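Local coordinates for protein putative amidohydrolase/peptidase (Burkholderia cenocepacia, PDB 4WJB) that probably hydrolyses non-peptide carbon-nitrogen bonds as a zinc-dependent member of the peptidase M20 family, at residues 32-37 and 51-56; 146-151 and 162-167; 267-272 and 309-314. All blocks are in the same frame, centred on the assembly; numbering follows the deposited sequence.

Interaction 1: 32-37 and 51-56; sequences AQIGAT and DRESRD
I34, projecting from a type II beta turn, rests on E53 and S54 of helix 49-64. The turn spans Q33 to A36 in the loop after helix 21-31 and is closed by A36 N to Q33 O at 3.2 Å. The third turn position is G35, whose positive phi of 90° suits this turn type. The buried I34 side chain crosses E53 obliquely. Its CD1 touches both E53 CG, at 3.8 Å, and the backbone CA of S54, at 3.9 Å, while CG2 comes to 3.6 Å from E53 OE1. With E53 CG anti to the backbone N and the chain extended beyond it, E53 passes over I34 at a slant: CB and CG meet its methyls, and the carboxylate lies by CG1, CG2 and CD1 at the exposed end of the contact. I34 also touches L50 and L57 of the same helix. I34 O accepts a hydrogen bond from R44 NH1, and the G35 backbone bonds to that of C43. Pointing away from the turn, D51 and R55 form a salt bridge, and R55 also hydrogen-bonds to G75 O and T139 OG1. In that bridge R55 NE lies 3.1 Å from D51 OD2, above the carboxylate plane and 52° out of it.

Interaction 2: 146-151 and 162-167; sequences FAPAMV and LEYGLS
The backbone O of Y164, the residue whose ring reaches P148, accepts hydrogen bonds from S167 N at 3.3 Å and from the side-chain NE of R168, which also makes a cation-pi contact with the Y164 ring, while Y160 stacks on that ring. Two donors thus grip this carbonyl, on the short helix 162-167 that carries the tyrosine. Y164 CG is anti to the backbone N (chi1 -179°), which carries the phenol across to the loop 146-151. There P148, which follows a cis peptide bond, and Y164 approach from opposite directions: P148 CD touches Y164 OH at 3.7 Å and makes an apolar contact with Y164 CE2 at 3.9 Å, standing oblique to the ring. The buried V151 sets CG2 against the backbone of G165, 3.9 Å from G165 CA. The backbones are nearest here, V151 CA to G165 CA 6.2 Å. M150 is the N-cap residue of helix 151-157, and its backbone bonds to E141, a residue seen to bind zinc in this protein though not in this chain. The contact joins the loop after strand 133-138, at the start of helix 151-157, to helix 162-167, with I176 of helix 176-183 packed against both F146 and V151.

Interaction 3: 267-272 and 309-314; sequences RRYAPD and DELDAA
Y269 overlaps L311 with one side of its ring, CD1 and CE1 lying 3.6 and 3.7 Å from L311 CD2, and reaches E310 with its hydroxyl. The contact ties the segment just after helix 251-268 to helix 305-326 in the M20 dimerisation domain, whose usual fold is an antiparallel sheet with two helices packed on it: Y269 is the first residue past the end of helix 251-268, and E310 and L311 sit on helix 305-326. L311 meets the ring obliquely, the two side chains sliding past each other in opposite directions. L311 also packs on L265 of helix 251-268 and on F300 of strand 289-302, so the tyrosine extends an apolar seam between helices and sheet. Y269 OH donates a hydrogen bond of 2.8 Å to E310 OE1. The glutamate chain starts with CG anti to the carbonyl carbon (chi1 -61°) and is extended beyond it; the two side chains cross at about a right angle, with ring and carboxylate planes 69° apart. Nearby, R267 packs on M245 of the second subunit. The bond to the tyrosine uses the anti lone pair of OE1, and the same oxygen lies at the ring edge, near its plane, 3.3 Å from Y269 CE2.

Interactions 1 and 2 are neighbours: their centres are 22 Å apart and their nearest atoms about 7 Å, without touching. The side chains of S54 in interaction 1 and V151 in interaction 2 are each about 13 Å from the zinc held by H96, D107 and H203. Between side chains, S54 is about 9 Å from H96 and V151 about 8 Å from E141. Interaction 3 belongs to the dimerisation domain, away from the metal. Its centre is 42 Å from that of interaction 1, on the opposite side of the chain's centre, and 33 Å from that of interaction 2, with nearest atoms about 18 Å apart. Along the chain the three follow in series.

Interaction 1: 32-37 and 51-56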
ATOM      1  N   ALA A  32      -7.348  21.546  33.917  1.00 22.79           N
ATOM      2  CA  ALA A  32      -6.300  20.884  33.139  1.00 23.27           C
ATOM      3  C   ALA A  32      -5.265  20.208  34.035  1.00 23.75           C
ATOM      4  O   ALA A  32      -4.442  19.429  33.567  1.00 23.71           O
ATOM      5  CB  ALA A  32      -5.621  21.878  32.211  1.00 22.77           C
ATOM      6  N   GLN A  33      -5.309  20.511  35.326  1.00 23.81           N
ATOM      7  CA  GLN A  33      -4.439  19.847  36.286  1.00 26.50           C
ATOM      8  C   GLN A  33      -4.861  18.393  36.480  1.00 24.87           C
ATOM      9  O   GLN A  33      -4.031  17.521  36.752  1.00 27.77           O
ATOM     10  CB  GLN A  33      -4.462  20.581  37.627  1.00 30.12           C
ATOM     11  CG  GLN A  33      -4.021  22.030  37.551  1.00 33.84           C
ATOM     12  CD  GLN A  33      -4.201  22.748  38.870  1.00 38.29           C
ATOM     13  OE1 GLN A  33      -4.620  22.149  39.859  1.00 38.22           O
ATOM     14  NE2 GLN A  33      -3.892  24.039  38.893  1.00 42.72           N
ATOM     15  N   ILE A  34      -6.156  18.139  36.347  1.00 23.94           N
ATOM     16  CA  ILE A  34      -6.696  16.808  36.590  1.00 25.75           C
ATOM     17  C   ILE A  34      -6.402  15.895  35.402  1.00 26.19           C
ATOM     18  O   ILE A  34      -7.068  15.958  34.366  1.00 23.41           O
ATOM     19  CB  ILE A  34      -8.206  16.862  36.868  1.00 25.00           C
ATOM     20  CG1 ILE A  34      -8.496  17.867  37.991  1.00 26.42           C
ATOM     21  CG2 ILE A  34      -8.735  15.487  37.247  1.00 18.21           C
ATOM     22  CD1 ILE A  34      -9.973  18.041  38.283  1.00 25.08           C
ATOM     23  N   GLY A  35      -5.386  15.054  35.564  1.00 25.89           N
ATOM     24  CA  GLY A  35      -4.935  14.183  34.495  1.00 27.64           C
ATOM     25  C   GLY A  35      -3.864  14.829  33.633  1.00 28.82           C
ATOM     26  O   GLY A  35      -3.661  14.430  32.486  1.00 28.35           O
ATOM     27  N   ALA A  36      -3.183  15.832  34.184  1.00 28.11           N
ATOM     28  CA  ALA A  36      -2.113  16.522  33.466  1.00 32.16           C
ATOM     29  C   ALA A  36      -0.995  15.556  33.049  1.00 34.57           C
ATOM     30  O   ALA A  36      -0.585  14.696  33.828  1.00 33.57           O
ATOM     31  CB  ALA A  36      -1.544  17.649  34.323  1.00 33.01           C
ATOM     32  N   THR A  37      -0.516  15.700  31.816  1.00 36.65           N
ATOM     33  CA  THR A  37       0.591  14.888  31.321  1.00 39.28           C
ATOM     34  C   THR A  37       1.850  15.749  31.233  1.00 42.27           C
ATOM     35  O   THR A  37       1.754  16.973  31.125  1.00 41.58           O
ATOM     36  CB  THR A  37       0.280  14.272  29.938  1.00 39.25           C
ATOM     37  OG1 THR A  37       0.376  15.280  28.924  1.00 39.55           O
ATOM     38  CG2 THR A  37      -1.112  13.663  29.923  1.00 37.64           C
ATOM     39  N   ASP A  51     -11.658  11.255  35.833  1.00 19.79           N
ATOM     40  CA  ASP A  51     -12.912  11.756  35.283  1.00 18.98           C
ATOM     41  C   ASP A  51     -13.859  12.139  36.422  1.00 17.85           C
ATOM     42  O   ASP A  51     -14.518  13.179  36.380  1.00 15.20           O
ATOM     43  CB  ASP A  51     -13.566  10.710  34.373  1.00 18.35           C
ATOM     44  CG  ASP A  51     -14.801  11.241  33.667  1.00 21.77           C
ATOM     45  OD1 ASP A  51     -14.874  12.471  33.453  1.00 24.01           O
ATOM     46  OD2 ASP A  51     -15.695  10.436  33.316  1.00 21.52           O
ATOM     47  N   ARG A  52     -13.915  11.276  37.432  1.00 18.51           N
ATOM     48  CA  ARG A  52     -14.729  11.502  38.624  1.00 20.27           C
ATOM     49  C   ARG A  52     -14.341  12.799  39.333  1.00 19.84           C
ATOM     50  O   ARG A  52     -15.208  13.580  39.738  1.00 18.89           O
ATOM     51  CB  ARG A  52     -14.586  10.311  39.580  1.00 22.43           C
ATOM     52  CG  ARG A  52     -15.304  10.453  40.922  1.00 27.11           C
ATOM     53  CD  ARG A  52     -14.657   9.517  41.932  1.00 31.72           C
ATOM     54  NE  ARG A  52     -15.594   8.980  42.911  1.00 35.78           N
ATOM     55  CZ  ARG A  52     -15.397   7.847  43.581  1.00 39.24           C
ATOM     56  NH1 ARG A  52     -14.298   7.127  43.364  1.00 40.32           N
ATOM     57  NH2 ARG A  52     -16.300   7.427  44.462  1.00 39.67           N
ATOM     58  N   GLU A  53     -13.039  13.019  39.489  1.00 19.28           N
ATOM     59  CA  GLU A  53     -12.546  14.232  40.130  1.00 21.36           C
ATOM     60  C   GLU A  53     -12.975  15.458  39.337  1.00 20.04           C
ATOM     61  O   GLU A  53     -13.389  16.465  39.908  1.00 17.81           O
ATOM     62  CB  GLU A  53     -11.024  14.200  40.273  1.00 23.36           C
ATOM     63  CG  GLU A  53     -10.464  15.424  40.981  1.00 27.44           C
ATOM     64  CD  GLU A  53      -8.952  15.407  41.088  1.00 33.15           C
ATOM     65  OE1 GLU A  53      -8.325  14.412  40.658  1.00 35.35           O
ATOM     66  OE2 GLU A  53      -8.392  16.394  41.610  1.00 32.45           O
ATOM     67  N   SER A  54     -12.885  15.354  38.016  1.00 20.37           N
ATOM     68  CA  SER A  54     -13.297  16.430  37.124  1.00 22.00           C
ATOM     69  C   SER A  54     -14.795  16.706  37.239  1.00 19.40           C
ATOM     70  O   SER A  54     -15.234  17.862  37.278  1.00 18.94           O
ATOM     71  CB  SER A  54     -12.935  16.085  35.677  1.00 24.02           C
ATOM     72  OG  SER A  54     -13.366  17.110  34.803  1.00 29.62           O
ATOM     73  N   ARG A  55     -15.577  15.634  37.284  1.00 18.52           N
ATOM     74  CA  ARG A  55     -17.026  15.747  37.438  1.00 19.66           C
ATOM     75  C   ARG A  55     -17.384  16.393  38.779  1.00 16.85           C
ATOM     76  O   ARG A  55     -18.226  17.291  38.846  1.00 16.32           O
ATOM     77  CB  ARG A  55     -17.680  14.367  37.319  1.00 19.76           C
ATOM     78  CG  ARG A  55     -17.657  13.774  35.909  1.00 20.88           C
ATOM     79  CD  ARG A  55     -17.857  12.259  35.935  1.00 21.33           C
ATOM     80  NE  ARG A  55     -18.204  11.743  34.612  1.00 21.42           N
ATOM     81  CZ  ARG A  55     -19.444  11.469  34.228  1.00 22.05           C
ATOM     82  NH1 ARG A  55     -20.457  11.651  35.071  1.00 21.18           N
ATOM     83  NH2 ARG A  55     -19.677  11.014  33.005  1.00 21.62           N
ATOM     84  N   ASP A  56     -16.737  15.930  39.841  1.00 15.96           N
ATOM     85  CA  ASP A  56     -16.990  16.447  41.186  1.00 17.93           C
ATOM     86  C   ASP A  56     -16.694  17.940  41.290  1.00 19.01           C
ATOM     87  O   ASP A  56     -17.405  18.680  41.979  1.00 17.16           O
ATOM     88  CB  ASP A  56     -16.154  15.697  42.225  1.00 20.27           C
ATOM     89  CG  ASP A  56     -16.656  14.288  42.478  1.00 22.65           C
ATOM     90  OD1 ASP A  56     -17.771  13.961  42.027  1.00 22.80           O
ATOM     91  OD2 ASP A  56     -15.935  13.513  43.145  1.00 25.07           O
TER

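Interaction 2: 146-151 and 162-167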
ATOM      1  N   PHE A 146     -14.413   3.010  26.463  1.00 23.30           N
ATOM      2  CA  PHE A 146     -15.552   2.224  26.000  1.00 22.65           C
ATOM      3  C   PHE A 146     -15.943   2.690  24.603  1.00 21.53           C
ATOM      4  O   PHE A 146     -16.038   3.884  24.355  1.00 21.52           O
ATOM      5  CB  PHE A 146     -16.767   2.362  26.929  1.00 20.89           C
ATOM      6  CG  PHE A 146     -16.435   2.396  28.394  1.00 21.72           C
ATOM      7  CD1 PHE A 146     -16.101   3.593  29.015  1.00 21.16           C
ATOM      8  CD2 PHE A 146     -16.501   1.243  29.160  1.00 20.68           C
ATOM      9  CE1 PHE A 146     -15.814   3.638  30.373  1.00 22.43           C
ATOM     10  CE2 PHE A 146     -16.217   1.278  30.517  1.00 22.24           C
ATOM     11  CZ  PHE A 146     -15.870   2.479  31.124  1.00 22.54           C
ATOM     12  N   ALA A 147     -16.173   1.756  23.692  1.00 22.67           N
ATOM     13  CA  ALA A 147     -16.692   2.102  22.372  1.00 21.05           C
ATOM     14  C   ALA A 147     -18.206   1.941  22.398  1.00 21.21           C
ATOM     15  O   ALA A 147     -18.720   1.127  23.165  1.00 21.30           O
ATOM     16  CB  ALA A 147     -16.054   1.217  21.282  1.00 21.34           C
ATOM     17  N   PRO A 148     -18.934   2.712  21.573  1.00 22.42           N
ATOM     18  CA  PRO A 148     -18.472   3.727  20.623  1.00 22.70           C
ATOM     19  C   PRO A 148     -18.390   5.130  21.227  1.00 22.59           C
ATOM     20  O   PRO A 148     -18.788   5.346  22.375  1.00 23.57           O
ATOM     21  CB  PRO A 148     -19.549   3.682  19.540  1.00 23.28           C
ATOM     22  CG  PRO A 148     -20.805   3.442  20.332  1.00 22.87           C
ATOM     23  CD  PRO A 148     -20.397   2.524  21.482  1.00 23.66           C
ATOM     24  N   ALA A 149     -17.888   6.074  20.435  1.00 21.81           N
ATOM     25  CA  ALA A 149     -17.854   7.485  20.806  1.00 21.06           C
ATOM     26  C   ALA A 149     -19.262   8.058  20.927  1.00 20.92           C
ATOM     27  O   ALA A 149     -20.197   7.536  20.316  1.00 21.07           O
ATOM     28  CB  ALA A 149     -17.049   8.278  19.779  1.00 22.44           C
ATOM     29  N   MET A 150     -19.407   9.122  21.716  1.00 18.04           N
ATOM     30  CA  MET A 150     -20.671   9.850  21.817  1.00 20.59           C
ATOM     31  C   MET A 150     -21.829   8.945  22.229  1.00 20.14           C
ATOM     32  O   MET A 150     -22.966   9.171  21.828  1.00 19.97           O
ATOM     33  CB  MET A 150     -21.006  10.536  20.483  1.00 23.05           C
ATOM     34  CG  MET A 150     -20.083  11.697  20.109  1.00 23.39           C
ATOM     35  SD  MET A 150     -19.762  11.841  18.330  1.00 33.81           S
ATOM     36  CE  MET A 150     -21.418  11.823  17.649  1.00 35.40           C
ATOM     37  N   VAL A 151     -21.539   7.922  23.026  1.00 19.03           N
ATOM     38  CA  VAL A 151     -22.546   6.911  23.331  1.00 18.18           C
ATOM     39  C   VAL A 151     -23.648   7.460  24.231  1.00 18.39           C
ATOM     40  O   VAL A 151     -24.804   7.061  24.098  1.00 18.63           O
ATOM     41  CB  VAL A 151     -21.915   5.651  23.984  1.00 17.65           C
ATOM     42  CG1 VAL A 151     -21.224   5.992  25.302  1.00 15.95           C
ATOM     43  CG2 VAL A 151     -22.971   4.573  24.201  1.00 18.98           C
ATOM     44  N   LEU A 162     -30.638   2.499  26.257  1.00 19.08           N
ATOM     45  CA  LEU A 162     -29.975   2.598  27.549  1.00 18.78           C
ATOM     46  C   LEU A 162     -29.245   1.296  27.877  1.00 20.75           C
ATOM     47  O   LEU A 162     -28.143   1.323  28.422  1.00 21.62           O
ATOM     48  CB  LEU A 162     -30.985   2.942  28.652  1.00 18.19           C
ATOM     49  CG  LEU A 162     -30.445   3.027  30.084  1.00 17.28           C
ATOM     50  CD1 LEU A 162     -29.386   4.112  30.205  1.00 15.62           C
ATOM     51  CD2 LEU A 162     -31.578   3.262  31.087  1.00 19.10           C
ATOM     52  N   GLU A 163     -29.858   0.163  27.543  1.00 22.10           N
ATOM     53  CA  GLU A 163     -29.239  -1.144  27.774  1.00 24.16           C
ATOM     54  C   GLU A 163     -27.912  -1.245  27.025  1.00 21.80           C
ATOM     55  O   GLU A 163     -26.921  -1.751  27.554  1.00 22.14           O
ATOM     56  CB  GLU A 163     -30.175  -2.278  27.341  1.00 29.88           C
ATOM     57  CG  GLU A 163     -29.640  -3.678  27.631  1.00 37.01           C
ATOM     58  CD  GLU A 163     -30.644  -4.778  27.315  1.00 44.39           C
ATOM     59  OE1 GLU A 163     -31.117  -4.842  26.158  1.00 46.88           O
ATOM     60  OE2 GLU A 163     -30.962  -5.580  28.226  1.00 45.77           O
ATOM     61  N   TYR A 164     -27.900  -0.752  25.793  1.00 18.19           N
ATOM     62  CA  TYR A 164     -26.682  -0.754  24.987  1.00 19.23           C
ATOM     63  C   TYR A 164     -25.610   0.140  25.610  1.00 19.35           C
ATOM     64  O   TYR A 164     -24.452  -0.263  25.744  1.00 19.44           O
ATOM     65  CB  TYR A 164     -26.985  -0.304  23.557  1.00 20.71           C
ATOM     66  CG  TYR A 164     -25.779  -0.297  22.644  1.00 20.70           C
ATOM     67  CD1 TYR A 164     -25.355  -1.459  22.011  1.00 24.01           C
ATOM     68  CD2 TYR A 164     -25.063   0.871  22.419  1.00 22.38           C
ATOM     69  CE1 TYR A 164     -24.251  -1.454  21.169  1.00 25.34           C
ATOM     70  CE2 TYR A 164     -23.959   0.884  21.586  1.00 23.11           C
ATOM     71  CZ  TYR A 164     -23.560  -0.278  20.966  1.00 23.73           C
ATOM     72  OH  TYR A 164     -22.461  -0.257  20.143  1.00 27.38           O
ATOM     73  N   GLY A 165     -26.004   1.348  25.997  1.00 17.39           N
ATOM     74  CA  GLY A 165     -25.070   2.305  26.567  1.00 18.69           C
ATOM     75  C   GLY A 165     -24.428   1.810  27.848  1.00 19.94           C
ATOM     76  O   GLY A 165     -23.227   1.981  28.064  1.00 18.57           O
ATOM     77  N   LEU A 166     -25.227   1.173  28.698  1.00 19.68           N
ATOM     78  CA  LEU A 166     -24.743   0.750  30.009  1.00 20.45           C
ATOM     79  C   LEU A 166     -23.861  -0.486  29.935  1.00 21.23           C
ATOM     80  O   LEU A 166     -23.087  -0.750  30.855  1.00 22.35           O
ATOM     81  CB  LEU A 166     -25.922   0.483  30.952  1.00 19.08           C
ATOM     82  CG  LEU A 166     -26.710   1.703  31.425  1.00 20.27           C
ATOM     83  CD1 LEU A 166     -27.948   1.275  32.210  1.00 21.67           C
ATOM     84  CD2 LEU A 166     -25.836   2.612  32.278  1.00 20.27           C
ATOM     85  N   SER A 167     -23.977  -1.239  28.843  1.00 19.26           N
ATOM     86  CA  SER A 167     -23.297  -2.524  28.734  1.00 21.55           C
ATOM     87  C   SER A 167     -21.980  -2.441  27.967  1.00 21.50           C
ATOM     88  O   SER A 167     -21.292  -3.444  27.816  1.00 21.52           O
ATOM     89  CB  SER A 167     -24.214  -3.564  28.076  1.00 21.99           C
ATOM     90  OG  SER A 167     -24.574  -3.185  26.761  1.00 21.52           O
TER

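Interaction 3: 267-272 and 309-314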
ATOM      1  N   ARG A 267     -11.738  18.082  -5.008  1.00 19.02           N
ATOM      2  CA  ARG A 267     -11.456  19.449  -5.433  1.00 19.83           C
ATOM      3  C   ARG A 267     -12.557  20.005  -6.323  1.00 21.25           C
ATOM      4  O   ARG A 267     -12.741  21.221  -6.406  1.00 25.49           O
ATOM      5  CB  ARG A 267     -10.108  19.506  -6.158  1.00 22.46           C
ATOM      6  CG  ARG A 267      -8.940  19.131  -5.262  1.00 21.74           C
ATOM      7  CD  ARG A 267      -7.604  19.269  -5.981  1.00 22.75           C
ATOM      8  NE  ARG A 267      -6.491  19.095  -5.052  1.00 23.48           N
ATOM      9  CZ  ARG A 267      -5.209  19.207  -5.381  1.00 25.94           C
ATOM     10  NH1 ARG A 267      -4.867  19.498  -6.629  1.00 24.68           N
ATOM     11  NH2 ARG A 267      -4.270  19.037  -4.460  1.00 27.00           N
ATOM     12  N   ARG A 268     -13.298  19.118  -6.977  1.00 19.99           N
ATOM     13  CA  ARG A 268     -14.387  19.539  -7.853  1.00 23.82           C
ATOM     14  C   ARG A 268     -15.552  20.104  -7.050  1.00 24.34           C
ATOM     15  O   ARG A 268     -16.224  21.037  -7.491  1.00 25.39           O
ATOM     16  CB  ARG A 268     -14.871  18.373  -8.718  1.00 27.62           C
ATOM     17  CG  ARG A 268     -15.932  18.772  -9.742  1.00 31.77           C
ATOM     18  CD  ARG A 268     -16.550  17.555 -10.406  1.00 33.16           C
ATOM     19  NE  ARG A 268     -15.619  16.871 -11.301  1.00 32.24           N
ATOM     20  CZ  ARG A 268     -15.883  15.711 -11.894  1.00 33.12           C
ATOM     21  NH1 ARG A 268     -17.043  15.106 -11.677  1.00 32.49           N
ATOM     22  NH2 ARG A 268     -14.989  15.150 -12.697  1.00 32.83           N
ATOM     23  N   TYR A 269     -15.786  19.539  -5.870  1.00 24.93           N
ATOM     24  CA  TYR A 269     -16.881  19.988  -5.017  1.00 29.94           C
ATOM     25  C   TYR A 269     -16.381  20.804  -3.827  1.00 31.13           C
ATOM     26  O   TYR A 269     -16.902  20.688  -2.717  1.00 30.27           O
ATOM     27  CB  TYR A 269     -17.699  18.793  -4.528  1.00 30.35           C
ATOM     28  CG  TYR A 269     -18.469  18.093  -5.623  1.00 32.36           C
ATOM     29  CD1 TYR A 269     -17.888  17.076  -6.372  1.00 32.25           C
ATOM     30  CD2 TYR A 269     -19.777  18.450  -5.909  1.00 34.96           C
ATOM     31  CE1 TYR A 269     -18.594  16.437  -7.376  1.00 33.23           C
ATOM     32  CE2 TYR A 269     -20.490  17.817  -6.907  1.00 36.81           C
ATOM     33  CZ  TYR A 269     -19.895  16.814  -7.636  1.00 36.77           C
ATOM     34  OH  TYR A 269     -20.615  16.190  -8.628  1.00 38.75           O
ATOM     35  N   ALA A 270     -15.364  21.625  -4.070  1.00 33.27           N
ATOM     36  CA  ALA A 270     -14.843  22.546  -3.065  1.00 33.32           C
ATOM     37  C   ALA A 270     -15.908  23.582  -2.714  1.00 31.08           C
ATOM     38  O   ALA A 270     -16.771  23.883  -3.539  1.00 30.69           O
ATOM     39  CB  ALA A 270     -13.575  23.222  -3.576  1.00 37.91           C
ATOM     40  N   PRO A 271     -15.846  24.148  -1.497  1.00 28.14           N
ATOM     41  CA  PRO A 271     -14.823  23.947  -0.465  1.00 25.68           C
ATOM     42  C   PRO A 271     -15.132  22.845   0.549  1.00 25.40           C
ATOM     43  O   PRO A 271     -14.259  22.523   1.352  1.00 25.56           O
ATOM     44  CB  PRO A 271     -14.797  25.301   0.240  1.00 29.23           C
ATOM     45  CG  PRO A 271     -16.234  25.725   0.206  1.00 28.72           C
ATOM     46  CD  PRO A 271     -16.772  25.235  -1.129  1.00 30.70           C
ATOM     47  N   ASP A 272     -16.336  22.281   0.532  1.00 23.38           N
ATOM     48  CA  ASP A 272     -16.756  21.440   1.655  1.00 24.33           C
ATOM     49  C   ASP A 272     -16.578  19.938   1.448  1.00 24.83           C
ATOM     50  O   ASP A 272     -16.638  19.167   2.406  1.00 24.30           O
ATOM     51  CB  ASP A 272     -18.215  21.740   2.000  1.00 27.31           C
ATOM     52  CG  ASP A 272     -18.388  23.121   2.607  1.00 28.08           C
ATOM     53  OD1 ASP A 272     -17.443  23.594   3.276  1.00 27.80           O
ATOM     54  OD2 ASP A 272     -19.451  23.738   2.399  1.00 28.63           O
ATOM     55  N   ASP A 309     -24.439  11.880  -3.125  1.00 31.27           N
ATOM     56  CA  ASP A 309     -25.012  11.030  -4.164  1.00 33.38           C
ATOM     57  C   ASP A 309     -24.261  11.206  -5.477  1.00 33.53           C
ATOM     58  O   ASP A 309     -23.995  10.233  -6.185  1.00 34.22           O
ATOM     59  CB  ASP A 309     -26.494  11.336  -4.372  1.00 34.54           C
ATOM     60  CG  ASP A 309     -27.367  10.758  -3.279  1.00 37.25           C
ATOM     61  OD1 ASP A 309     -26.881   9.901  -2.512  1.00 38.36           O
ATOM     62  OD2 ASP A 309     -28.545  11.163  -3.189  1.00 39.31           O
ATOM     63  N   GLU A 310     -23.916  12.448  -5.798  1.00 33.05           N
ATOM     64  CA  GLU A 310     -23.188  12.734  -7.034  1.00 33.52           C
ATOM     65  C   GLU A 310     -21.771  12.170  -6.984  1.00 30.29           C
ATOM     66  O   GLU A 310     -21.256  11.665  -7.989  1.00 30.06           O
ATOM     67  CB  GLU A 310     -23.151  14.239  -7.300  1.00 37.75           C
ATOM     68  CG  GLU A 310     -24.529  14.866  -7.466  1.00 42.57           C
ATOM     69  CD  GLU A 310     -24.467  16.302  -7.955  1.00 47.17           C
ATOM     70  OE1 GLU A 310     -23.356  16.778  -8.275  1.00 46.74           O
ATOM     71  OE2 GLU A 310     -25.531  16.951  -8.029  1.00 49.98           O
ATOM     72  N   LEU A 311     -21.140  12.263  -5.817  1.00 26.74           N
ATOM     73  CA  LEU A 311     -19.807  11.702  -5.625  1.00 26.59           C
ATOM     74  C   LEU A 311     -19.834  10.188  -5.779  1.00 28.34           C
ATOM     75  O   LEU A 311     -18.937   9.604  -6.389  1.00 29.81           O
ATOM     76  CB  LEU A 311     -19.256  12.079  -4.254  1.00 24.78           C
ATOM     77  CG  LEU A 311     -18.856  13.549  -4.121  1.00 24.19           C
ATOM     78  CD1 LEU A 311     -18.620  13.909  -2.668  1.00 20.95           C
ATOM     79  CD2 LEU A 311     -17.613  13.819  -4.952  1.00 23.26           C
ATOM     80  N   ASP A 312     -20.868   9.563  -5.225  1.00 25.85           N
ATOM     81  CA  ASP A 312     -21.043   8.124  -5.339  1.00 27.25           C
ATOM     82  C   ASP A 312     -21.144   7.715  -6.801  1.00 29.23           C
ATOM     83  O   ASP A 312     -20.446   6.808  -7.259  1.00 29.04           O
ATOM     84  CB  ASP A 312     -22.290   7.667  -4.582  1.00 27.49           C
ATOM     85  CG  ASP A 312     -22.574   6.191  -4.777  1.00 30.09           C
ATOM     86  OD1 ASP A 312     -21.952   5.367  -4.071  1.00 30.00           O
ATOM     87  OD2 ASP A 312     -23.412   5.855  -5.639  1.00 31.35           O
ATOM     88  N   ALA A 313     -22.016   8.400  -7.530  1.00 30.59           N
ATOM     89  CA  ALA A 313     -22.232   8.112  -8.937  1.00 29.63           C
ATOM     90  C   ALA A 313     -20.954   8.326  -9.746  1.00 30.23           C
ATOM     91  O   ALA A 313     -20.620   7.520 -10.622  1.00 30.75           O
ATOM     92  CB  ALA A 313     -23.361   8.973  -9.484  1.00 29.57           C
ATOM     93  N   ALA A 314     -20.234   9.403  -9.445  1.00 26.17           N
ATOM     94  CA  ALA A 314     -19.026   9.736 -10.198  1.00 27.47           C
ATOM     95  C   ALA A 314     -17.929   8.695  -9.982  1.00 28.27           C
ATOM     96  O   ALA A 314     -17.259   8.276 -10.930  1.00 31.24           O
ATOM     97  CB  ALA A 314     -18.527  11.121  -9.817  1.00 23.93           C
TER